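Local coordinates for odorant-binding protein 2a (Homo sapiens, PDB 4RUN) that binds and carries small hydrophobic volatile molecules, favouring aldehydes and large fatty acids, at residues V16-V21 / E126-L131; D28-K33 / E139-M144; V96-D101 / L107-N112. The protein carries 2 engineered substitutions. One frame throughout, in Å; residues are numbered along the deposited sequence.

Overall arrangement
The three contacts belong to one lipocalin fold, a curled antiparallel barrel with a helix packed on its outside, and their centres lie about 11 to 13 Å apart. Along the chain the order is 16-21, 28-33, 96-101, 107-112, 126-131, 139-144, so contacts 1 and 2 interlock while the hairpin of contact 3 is nested within the loops that both close. Strand 12-21 is the common element: it carries one side of contact 1 and pairs with strand 106-115 of contact 3 and with strand 142-143 of contact 2. Thus the hairpin builds part of the barrel wall, the helix packs on the outside of the wall, and the late 139-144 segment returns to the early chain.

Contact 1: V16-V21 / E126-L131; sequences VKAMVV and EEFKKL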
loop_
_atom_site.group_PDB
_atom_site.type_symbol
_atom_site.label_atom_id
_atom_site.label_comp_id
_atom_site.label_asym_id
_atom_site.label_seq_id
_atom_site.Cartn_x
_atom_site.Cartn_y
_atom_site.Cartn_z
ATOM N N VAL A 16 -0.976 -4.534 5.819
ATOM C CA VAL A 16 -1.495 -4.600 4.456
ATOM C C VAL A 16 -2.345 -5.854 4.309
ATOM O O VAL A 16 -1.832 -6.967 4.367
ATOM C CB VAL A 16 -0.353 -4.667 3.439
ATOM C CG1 VAL A 16 -0.920 -4.734 2.037
ATOM C CG2 VAL A 16 0.611 -3.486 3.607
ATOM N N LYS A 17 -3.643 -5.671 4.108
ATOM C CA LYS A 17 -4.604 -6.777 4.164
ATOM C C LYS A 17 -5.042 -7.239 2.788
ATOM O O LYS A 17 -5.414 -8.387 2.594
ATOM C CB LYS A 17 -5.822 -6.332 4.960
ATOM C CG LYS A 17 -5.478 -5.794 6.340
ATOM C CD LYS A 17 -6.699 -5.231 7.027
ATOM C CE LYS A 17 -6.418 -5.041 8.498
ATOM N NZ LYS A 17 -7.551 -4.424 9.234
ATOM N N ALA A 18 -5.011 -6.336 1.825
ATOM C CA ALA A 18 -5.340 -6.697 0.464
ATOM C C ALA A 18 -4.622 -5.753 -0.443
ATOM O O ALA A 18 -4.196 -4.683 -0.015
ATOM C CB ALA A 18 -6.832 -6.612 0.230
ATOM N N MET A 19 -4.500 -6.156 -1.699
ATOM C CA MET A 19 -3.702 -5.447 -2.674
ATOM C C MET A 19 -4.375 -5.551 -4.051
ATOM O O MET A 19 -5.019 -6.556 -4.343
ATOM C CB MET A 19 -2.328 -6.070 -2.635
ATOM C CG MET A 19 -1.268 -5.379 -3.449
ATOM S SD MET A 19 0.373 -5.696 -2.741
ATOM C CE MET A 19 1.292 -4.694 -3.924
ATOM N N VAL A 20 -4.252 -4.511 -4.875
ATOM C CA VAL A 20 -4.815 -4.481 -6.244
ATOM C C VAL A 20 -3.859 -3.685 -7.089
ATOM O O VAL A 20 -3.222 -2.736 -6.608
ATOM C CB VAL A 20 -6.249 -3.880 -6.332
ATOM C CG1 VAL A 20 -6.252 -2.364 -6.230
ATOM C CG2 VAL A 20 -6.961 -4.299 -7.612
ATOM N N VAL A 21 -3.779 -4.085 -8.353
ATOM C CA VAL A 21 -2.795 -3.583 -9.292
ATOM C C VAL A 21 -3.441 -3.406 -10.664
ATOM O O VAL A 21 -4.366 -4.132 -10.993
ATOM C CB VAL A 21 -1.657 -4.596 -9.441
ATOM C CG1 VAL A 21 -0.708 -4.512 -8.252
ATOM C CG2 VAL A 21 -2.202 -6.022 -9.625
ATOM N N GLU A 126 -14.869 -6.141 0.926
ATOM C CA GLU A 126 -15.895 -5.807 -0.039
ATOM C C GLU A 126 -15.960 -4.316 -0.352
ATOM O O GLU A 126 -16.192 -3.929 -1.495
ATOM C CB GLU A 126 -17.247 -6.221 0.509
ATOM C CG GLU A 126 -18.106 -6.898 -0.520
ATOM C CD GLU A 126 -17.608 -8.282 -0.815
ATOM O OE1 GLU A 126 -17.654 -9.107 0.111
ATOM O OE2 GLU A 126 -17.181 -8.529 -1.951
ATOM N N GLU A 127 -15.815 -3.489 0.675
ATOM C CA GLU A 127 -15.782 -2.035 0.476
ATOM C C GLU A 127 -14.557 -1.644 -0.344
ATOM O O GLU A 127 -14.634 -0.755 -1.195
ATOM C CB GLU A 127 -15.754 -1.291 1.810
ATOM C CG GLU A 127 -17.040 -1.390 2.589
ATOM C CD GLU A 127 -18.218 -0.848 1.815
ATOM O OE1 GLU A 127 -19.223 -1.590 1.710
ATOM O OE2 GLU A 127 -18.144 0.304 1.319
ATOM N N PHE A 128 -13.445 -2.329 -0.075
ATOM C CA PHE A 128 -12.229 -2.165 -0.835
ATOM C C PHE A 128 -12.451 -2.469 -2.306
ATOM O O PHE A 128 -12.059 -1.698 -3.163
ATOM C CB PHE A 128 -11.170 -3.098 -0.294
ATOM C CG PHE A 128 -9.853 -2.987 -0.998
ATOM C CD1 PHE A 128 -9.151 -1.802 -0.964
ATOM C CD2 PHE A 128 -9.302 -4.074 -1.665
ATOM C CE1 PHE A 128 -7.925 -1.690 -1.582
ATOM C CE2 PHE A 128 -8.070 -3.970 -2.291
ATOM C CZ PHE A 128 -7.383 -2.770 -2.242
ATOM N N LYS A 129 -13.099 -3.591 -2.584
ATOM C CA LYS A 129 -13.421 -3.986 -3.948
ATOM C C LYS A 129 -14.286 -2.929 -4.624
ATOM O O LYS A 129 -13.978 -2.491 -5.726
ATOM C CB LYS A 129 -14.145 -5.324 -3.912
ATOM C CG LYS A 129 -14.653 -5.852 -5.234
ATOM C CD LYS A 129 -15.217 -7.251 -5.001
ATOM C CE LYS A 129 -16.314 -7.616 -5.986
ATOM N NZ LYS A 129 -17.147 -8.746 -5.478
ATOM N N LYS A 130 -15.376 -2.542 -3.969
ATOM C CA LYS A 130 -16.270 -1.477 -4.467
ATOM C C LYS A 130 -15.511 -0.203 -4.802
ATOM O O LYS A 130 -15.723 0.391 -5.849
ATOM C CB LYS A 130 -17.335 -1.128 -3.418
ATOM C CG LYS A 130 -18.379 -2.191 -3.182
ATOM C CD LYS A 130 -19.043 -1.956 -1.830
ATOM C CE LYS A 130 -20.449 -2.534 -1.769
ATOM N NZ LYS A 130 -20.746 -3.069 -0.412
ATOM N N LEU A 131 -14.653 0.236 -3.889
ATOM C CA LEU A 131 -13.903 1.467 -4.097
ATOM C C LEU A 131 -12.898 1.289 -5.241
ATOM O O LEU A 131 -12.709 2.167 -6.083
ATOM C CB LEU A 131 -13.192 1.879 -2.809
ATOM C CG LEU A 131 -12.217 3.068 -2.895
ATOM C CD1 LEU A 131 -12.057 3.732 -1.526
ATOM C CD2 LEU A 131 -10.857 2.665 -3.468
#
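F128 reaches from helix 122-134 to strand 12-21 and sets its ring against A18 and V20, the two residues of 16-21 whose CB atoms point at the helix. The axes of the two segments are 22° apart and 10.1 Å at closest approach, a gap one aromatic side chain can bridge. With F128 CG trans to its own backbone nitrogen (chi1 -179°), the ring is carried straight off the helix. Its outer rim rests against the strand: F128 CE2 lies 3.9 Å from A18 CB, while F128 CZ lies 4.2 Å from V20 CG1. Both approach the ring obliquely. Alanine suits the near position because a lone methyl lets the ring come close to the backbone, and F128 CE2 is 4.2 Å from M19 N. At V20 the branched side chain supplies CG1, which occupies the site between backbone nitrogen and carbonyl carbon (chi1 76°), and its axis is slanted across that of the phenylalanine. All four touching residues are buried, and the side-chain contacts are apolar. Lysines and glutamates on the helix are instead spaced three residues apart, where they can pair: K130 NZ makes a salt bridge to E127 OE1 at 3.0 Å, arriving from above the carboxylate plane, and K129 NZ makes one to E126 OE2 at 3.5 Å. Beside this contact, L113 of strand 106-115 touches both A18 and F128, I142 of strand 142-143 and V132 of the helix flank V20, and M19 turns away from the helix toward M110, as expected of helix packing on the outer wall of a lipocalin barrel.

Contact 2: D28-K33 / E139-M144; sequences DRRPRK and EEDIFM
R30 and F143 mark the nearest approach of the two backbones, 8.7 Å from R30 CA to F143 CA, where the irregular chain after a 3-10 turn at 28-29 faces a short, weakly bonded strand that follows another 3-10 turn at 139-140. The gap is filled by the long R30 side chain laid over one face of the F143 ring. R30 CG stands beside the backbone nitrogen (chi1 -59°), and from there the chain is extended, so that its methylenes pass across the ring in succession. R30 CD makes the CH-pi contact, 3.8 Å from the centroid of the F143 ring and displaced toward its rim. Farther out, the guanidinium lies nearly parallel to the ring, the planes 19° apart, with F143 CD1 over its face, 3.5 Å from R30 NH1. Arginine fits this place because its aliphatic stem can pack on an aromatic face while its charged end continues past it. That end meets D141 at its edge: R30 NH2 and D141 OD1 form a long salt bridge of 3.8 Å, the carboxylate turned nearly perpendicular to the guanidinium. At this length the attraction is probably modest; the main partner of D141 is K23, which forms a salt bridge with OD2. P31, rigid and lacking an N-H, crosses the F143 side chain at about a right angle, P31 CD 4.0 Å from F143 CZ. This stacking of an arginine stem on a phenylalanine ties the loop between strands 12-21 and 33-41 to the late segment 139-144. In the fold, M19 and V21 of strand 12-21 also touch F143, whose backbone bonds to M19; P31 reaches M19 and F53 of strand 47-55, and I142 turns the other way toward helix 122-134.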
loop_
_atom_site.group_PDB
_atom_site.type_symbol
_atom_site.label_atom_id
_atom_site.label_comp_id
_atom_site.label_asym_id
_atom_site.label_seq_id
_atom_site.Cartn_x
_atom_site.Cartn_y
_atom_site.Cartn_z
ATOM N N ASP A 28 4.203 -12.268 -12.073
ATOM C CA ASP A 28 5.496 -12.572 -11.447
ATOM C C ASP A 28 5.883 -11.533 -10.382
ATOM O O ASP A 28 6.602 -11.833 -9.438
ATOM C CB ASP A 28 6.603 -12.773 -12.512
ATOM C CG ASP A 28 7.365 -11.481 -12.875
ATOM O OD1 ASP A 28 7.075 -10.411 -12.313
ATOM O OD2 ASP A 28 8.287 -11.540 -13.731
ATOM N N ARG A 29 5.363 -10.320 -10.510
ATOM C CA ARG A 29 5.791 -9.202 -9.676
ATOM C C ARG A 29 5.016 -9.047 -8.359
ATOM O O ARG A 29 5.394 -8.242 -7.516
ATOM C CB ARG A 29 5.663 -7.901 -10.465
ATOM C CG ARG A 29 6.763 -6.924 -10.153
ATOM C CD ARG A 29 6.738 -5.689 -11.029
ATOM N NE ARG A 29 7.427 -4.633 -10.295
ATOM C CZ ARG A 29 8.744 -4.475 -10.256
ATOM N NH1 ARG A 29 9.547 -5.271 -10.956
ATOM N NH2 ARG A 29 9.257 -3.491 -9.527
ATOM N N ARG A 30 3.930 -9.796 -8.183
ATOM C CA ARG A 30 3.089 -9.649 -6.996
ATOM C C ARG A 30 3.706 -10.170 -5.696
ATOM O O ARG A 30 4.195 -11.291 -5.664
ATOM C CB ARG A 30 1.802 -10.421 -7.171
ATOM C CG ARG A 30 0.992 -9.994 -8.368
ATOM C CD ARG A 30 -0.300 -10.750 -8.432
ATOM N NE ARG A 30 -1.113 -10.270 -9.535
ATOM C CZ ARG A 30 -2.409 -10.522 -9.665
ATOM N NH1 ARG A 30 -3.047 -11.269 -8.761
ATOM N NH2 ARG A 30 -3.060 -10.022 -10.697
ATOM N N PRO A 31 3.649 -9.375 -4.619
ATOM C CA PRO A 31 4.007 -9.830 -3.293
ATOM C C PRO A 31 3.246 -11.090 -2.856
ATOM O O PRO A 31 2.026 -11.106 -2.916
ATOM C CB PRO A 31 3.604 -8.652 -2.411
ATOM C CG PRO A 31 3.686 -7.461 -3.298
ATOM C CD PRO A 31 3.283 -7.951 -4.632
ATOM N N ARG A 32 3.970 -12.136 -2.461
ATOM C CA ARG A 32 3.369 -13.343 -1.916
ATOM C C ARG A 32 3.103 -13.117 -0.458
ATOM O O ARG A 32 2.089 -13.553 0.065
ATOM C CB ARG A 32 4.308 -14.544 -2.002
ATOM C CG ARG A 32 4.554 -15.085 -3.396
ATOM C CD ARG A 32 5.653 -16.142 -3.368
ATOM N NE ARG A 32 5.487 -17.108 -2.264
ATOM C CZ ARG A 32 6.397 -17.398 -1.319
ATOM N NH1 ARG A 32 7.591 -16.817 -1.291
ATOM N NH2 ARG A 32 6.111 -18.291 -0.376
ATOM N N LYS A 33 4.064 -12.486 0.205
ATOM C CA LYS A 33 4.019 -12.262 1.635
ATOM C C LYS A 33 4.358 -10.817 1.860
ATOM O O LYS A 33 4.836 -10.164 0.964
ATOM C CB LYS A 33 5.025 -13.158 2.352
ATOM C CG LYS A 33 4.847 -14.637 2.024
ATOM C CD LYS A 33 5.898 -15.520 2.682
ATOM C CE LYS A 33 5.373 -16.936 2.863
ATOM N NZ LYS A 33 6.376 -17.825 3.505
ATOM N N GLU A 139 -11.790 -6.326 -9.925
ATOM C CA GLU A 139 -11.958 -7.243 -8.786
ATOM C C GLU A 139 -11.051 -8.464 -8.855
ATOM O O GLU A 139 -10.509 -8.912 -7.849
ATOM C CB GLU A 139 -13.425 -7.714 -8.696
ATOM C CG GLU A 139 -13.891 -8.700 -9.760
ATOM C CD GLU A 139 -15.389 -8.633 -9.949
ATOM O OE1 GLU A 139 -15.827 -8.128 -11.001
ATOM O OE2 GLU A 139 -16.126 -9.042 -9.029
ATOM N N GLU A 140 -10.888 -8.985 -10.062
ATOM C CA GLU A 140 -10.169 -10.224 -10.300
ATOM C C GLU A 140 -8.667 -9.995 -10.187
ATOM O O GLU A 140 -7.905 -10.947 -10.105
ATOM C CB GLU A 140 -10.546 -10.767 -11.694
ATOM C CG GLU A 140 -9.900 -10.029 -12.855
ATOM C CD GLU A 140 -10.822 -9.931 -14.052
ATOM O OE1 GLU A 140 -11.501 -8.893 -14.224
ATOM O OE2 GLU A 140 -10.876 -10.913 -14.816
ATOM N N ASP A 141 -8.245 -8.734 -10.189
ATOM C CA ASP A 141 -6.860 -8.399 -9.902
ATOM C C ASP A 141 -6.664 -8.020 -8.410
ATOM O O ASP A 141 -5.688 -7.339 -8.069
ATOM C CB ASP A 141 -6.389 -7.239 -10.780
ATOM C CG ASP A 141 -6.470 -7.546 -12.271
ATOM O OD1 ASP A 141 -5.964 -8.600 -12.708
ATOM O OD2 ASP A 141 -7.047 -6.727 -13.010
ATOM N N ILE A 142 -7.595 -8.412 -7.532
ATOM C CA ILE A 142 -7.420 -8.196 -6.098
ATOM C C ILE A 142 -6.867 -9.466 -5.480
ATOM O O ILE A 142 -7.435 -10.533 -5.627
ATOM C CB ILE A 142 -8.722 -7.814 -5.362
ATOM C CG1 ILE A 142 -9.288 -6.511 -5.927
ATOM C CG2 ILE A 142 -8.461 -7.674 -3.858
ATOM C CD1 ILE A 142 -10.592 -6.074 -5.298
ATOM N N PHE A 143 -5.769 -9.330 -4.757
ATOM C CA PHE A 143 -5.087 -10.469 -4.171
ATOM C C PHE A 143 -4.666 -10.066 -2.758
ATOM O O PHE A 143 -4.588 -8.873 -2.423
ATOM C CB PHE A 143 -3.927 -10.918 -5.088
ATOM C CG PHE A 143 -2.800 -9.930 -5.195
ATOM C CD1 PHE A 143 -2.812 -8.944 -6.174
ATOM C CD2 PHE A 143 -1.704 -10.004 -4.339
ATOM C CE1 PHE A 143 -1.757 -8.044 -6.280
ATOM C CE2 PHE A 143 -0.646 -9.108 -4.440
ATOM C CZ PHE A 143 -0.668 -8.130 -5.413
ATOM N N MET A 144 -4.458 -11.065 -1.914
ATOM C CA MET A 144 -4.250 -10.830 -0.496
ATOM C C MET A 144 -2.993 -11.514 -0.024
ATOM O O MET A 144 -2.982 -12.717 0.254
ATOM C CB MET A 144 -5.458 -11.325 0.282
ATOM C CG MET A 144 -6.754 -10.691 -0.196
ATOM S SD MET A 144 -8.103 -11.771 0.252
ATOM C CE MET A 144 -7.975 -11.714 2.040
#

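Contact 3: V96-D101 / L107-N112; sequences VFYSKD and LRYMGN. Engineered in segment 96-101: S99 (natural residue Cys). Engineered in segment 107-112: N112 (natural residue Lys).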
loop_
_atom_site.group_PDB
_atom_site.type_symbol
_atom_site.label_atom_id
_atom_site.label_comp_id
_atom_site.label_asym_id
_atom_site.label_seq_id
_atom_site.Cartn_x
_atom_site.Cartn_y
_atom_site.Cartn_z
ATOM N N VAL A 96 -7.430 3.155 2.639
ATOM C CA VAL A 96 -6.882 2.728 1.356
ATOM C C VAL A 96 -5.637 3.532 1.023
ATOM O O VAL A 96 -5.616 4.746 1.178
ATOM C CB VAL A 96 -7.895 2.894 0.228
ATOM C CG1 VAL A 96 -7.255 2.597 -1.118
ATOM C CG2 VAL A 96 -9.070 1.972 0.477
ATOM N N PHE A 97 -4.601 2.827 0.584
ATOM C CA PHE A 97 -3.337 3.424 0.205
ATOM C C PHE A 97 -3.267 3.282 -1.301
ATOM O O PHE A 97 -3.051 2.199 -1.827
ATOM C CB PHE A 97 -2.220 2.666 0.905
ATOM C CG PHE A 97 -0.842 3.101 0.543
ATOM C CD1 PHE A 97 -0.204 2.586 -0.592
ATOM C CD2 PHE A 97 -0.140 3.954 1.379
ATOM C CE1 PHE A 97 1.091 2.956 -0.902
ATOM C CE2 PHE A 97 1.156 4.323 1.075
ATOM C CZ PHE A 97 1.773 3.823 -0.067
ATOM N N TYR A 98 -3.489 4.388 -1.989
ATOM C CA TYR A 98 -3.579 4.414 -3.440
ATOM C C TYR A 98 -2.311 5.074 -3.944
ATOM O O TYR A 98 -1.915 6.105 -3.403
ATOM C CB TYR A 98 -4.826 5.216 -3.835
ATOM C CG TYR A 98 -5.143 5.243 -5.309
ATOM C CD1 TYR A 98 -5.323 4.064 -6.029
ATOM C CD2 TYR A 98 -5.299 6.463 -5.990
ATOM C CE1 TYR A 98 -5.622 4.091 -7.392
ATOM C CE2 TYR A 98 -5.604 6.504 -7.353
ATOM C CZ TYR A 98 -5.764 5.315 -8.053
ATOM O OH TYR A 98 -6.072 5.355 -9.399
ATOM N N SER A 99 -1.639 4.472 -4.922
ATOM C CA SER A 99 -0.417 5.060 -5.461
ATOM C C SER A 99 -0.476 5.180 -6.980
ATOM O O SER A 99 -0.993 4.301 -7.674
ATOM C CB SER A 99 0.820 4.253 -5.035
ATOM O OG SER A 99 1.086 3.161 -5.909
ATOM N N LYS A 100 0.059 6.285 -7.481
ATOM C CA LYS A 100 0.219 6.515 -8.913
ATOM C C LYS A 100 1.720 6.729 -9.164
ATOM O O LYS A 100 2.319 7.658 -8.604
ATOM C CB LYS A 100 -0.589 7.745 -9.343
ATOM C CG LYS A 100 -2.091 7.651 -9.085
ATOM C CD LYS A 100 -2.826 8.901 -9.560
ATOM C CE LYS A 100 -3.081 8.858 -11.057
ATOM N NZ LYS A 100 -3.465 10.158 -11.678
ATOM N N ASP A 101 2.330 5.852 -9.968
ATOM C CA ASP A 101 3.788 5.845 -10.170
ATOM C C ASP A 101 4.165 6.118 -11.634
ATOM O O ASP A 101 3.884 5.317 -12.529
ATOM C CB ASP A 101 4.320 4.481 -9.702
ATOM C CG ASP A 101 5.809 4.476 -9.326
ATOM O OD1 ASP A 101 6.501 5.510 -9.402
ATOM O OD2 ASP A 101 6.294 3.383 -8.955
ATOM N N LEU A 107 2.689 4.619 -16.552
ATOM C CA LEU A 107 1.963 4.974 -15.355
ATOM C C LEU A 107 1.470 3.694 -14.703
ATOM O O LEU A 107 0.848 2.872 -15.373
ATOM C CB LEU A 107 0.765 5.839 -15.726
ATOM C CG LEU A 107 -0.031 6.355 -14.531
ATOM C CD1 LEU A 107 0.810 7.265 -13.648
ATOM C CD2 LEU A 107 -1.300 7.058 -14.988
ATOM N N ARG A 108 1.733 3.538 -13.408
ATOM C CA ARG A 108 1.273 2.366 -12.669
ATOM C C ARG A 108 0.367 2.768 -11.517
ATOM O O ARG A 108 0.785 3.553 -10.661
ATOM C CB ARG A 108 2.473 1.577 -12.125
ATOM C CG ARG A 108 2.100 0.298 -11.384
ATOM C CD ARG A 108 3.329 -0.569 -11.143
ATOM N NE ARG A 108 3.650 -1.414 -12.299
ATOM C CZ ARG A 108 4.819 -2.024 -12.495
ATOM N NH1 ARG A 108 5.816 -1.892 -11.620
ATOM N NH2 ARG A 108 5.004 -2.764 -13.588
ATOM N N TYR A 109 -0.859 2.222 -11.501
ATOM C CA TYR A 109 -1.777 2.355 -10.359
ATOM C C TYR A 109 -1.701 1.130 -9.473
ATOM O O TYR A 109 -1.510 0.016 -9.949
ATOM C CB TYR A 109 -3.247 2.500 -10.777
ATOM C CG TYR A 109 -3.590 3.646 -11.696
ATOM C CD1 TYR A 109 -2.951 4.872 -11.595
ATOM C CD2 TYR A 109 -4.619 3.516 -12.630
ATOM C CE1 TYR A 109 -3.300 5.921 -12.429
ATOM C CE2 TYR A 109 -4.971 4.561 -13.463
ATOM C CZ TYR A 109 -4.307 5.762 -13.362
ATOM O OH TYR A 109 -4.642 6.800 -14.196
ATOM N N MET A 110 -1.899 1.343 -8.179
ATOM C CA MET A 110 -1.801 0.264 -7.214
ATOM C C MET A 110 -2.528 0.682 -5.942
ATOM O O MET A 110 -2.383 1.809 -5.468
ATOM C CB MET A 110 -0.327 -0.033 -6.939
ATOM C CG MET A 110 -0.085 -1.256 -6.074
ATOM S SD MET A 110 1.656 -1.474 -5.630
ATOM C CE MET A 110 2.511 -0.684 -6.998
ATOM N N GLY A 111 -3.316 -0.231 -5.392
ATOM C CA GLY A 111 -4.106 0.054 -4.211
ATOM C C GLY A 111 -3.836 -0.955 -3.122
ATOM O O GLY A 111 -3.645 -2.126 -3.395
ATOM N N ASN A 112 -3.813 -0.501 -1.878
ATOM C CA ASN A 112 -3.594 -1.397 -0.761
ATOM C C ASN A 112 -4.563 -1.093 0.356
ATOM O O ASN A 112 -4.741 0.062 0.742
ATOM C CB ASN A 112 -2.159 -1.278 -0.266
ATOM C CG ASN A 112 -1.150 -1.532 -1.364
ATOM O OD1 ASN A 112 -0.975 -2.659 -1.800
ATOM N ND2 ASN A 112 -0.513 -0.481 -1.839
HETATM O O HOH W 1 1.818 2.824 -8.296
#
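F97 and N112, S99 and M110, and D101 and R108 are the hydrogen-bonded pairs of an antiparallel hairpin, each joined by two backbone bonds. The F97 N to N112 O bond is 2.8 Å long and nearly straight at 168°, whereas M110 N to S99 O is longer, 3.1 Å, and more bent at 136°. R108 O takes D101 N and probably also a water, 2.7 Å from R108 O; the approach of this water to the hydroxyl of S99, an engineered serine, is doubtful. The carboxylate of D101 has its own partners, R81 and R103.

On the face carrying Y98, K100 and Y109, K100 packs on its direct partner Y109, and Y98 packs on Y109 diagonally. Y98 OH sits 3.7 Å above the Y109 ring, over its centre, and the methylenes of K100 run alongside, K100 CG 3.8 Å from Y109 CD1. A chi1 of -57° leans the Y109 ring toward both neighbours. G111, with no side chain, lies across from Y98, whose CD1 is 3.7 Å from M110 O.

On the other face F97 lies beside the engineered N112, and M110 approaches a citrate probably from the crystallisation liquor. Main-chain bonds therefore hold the hairpin, while its inward face mixes aromatic, thioether and polar groups, consistent with a wall of the lipocalin ligand cavity.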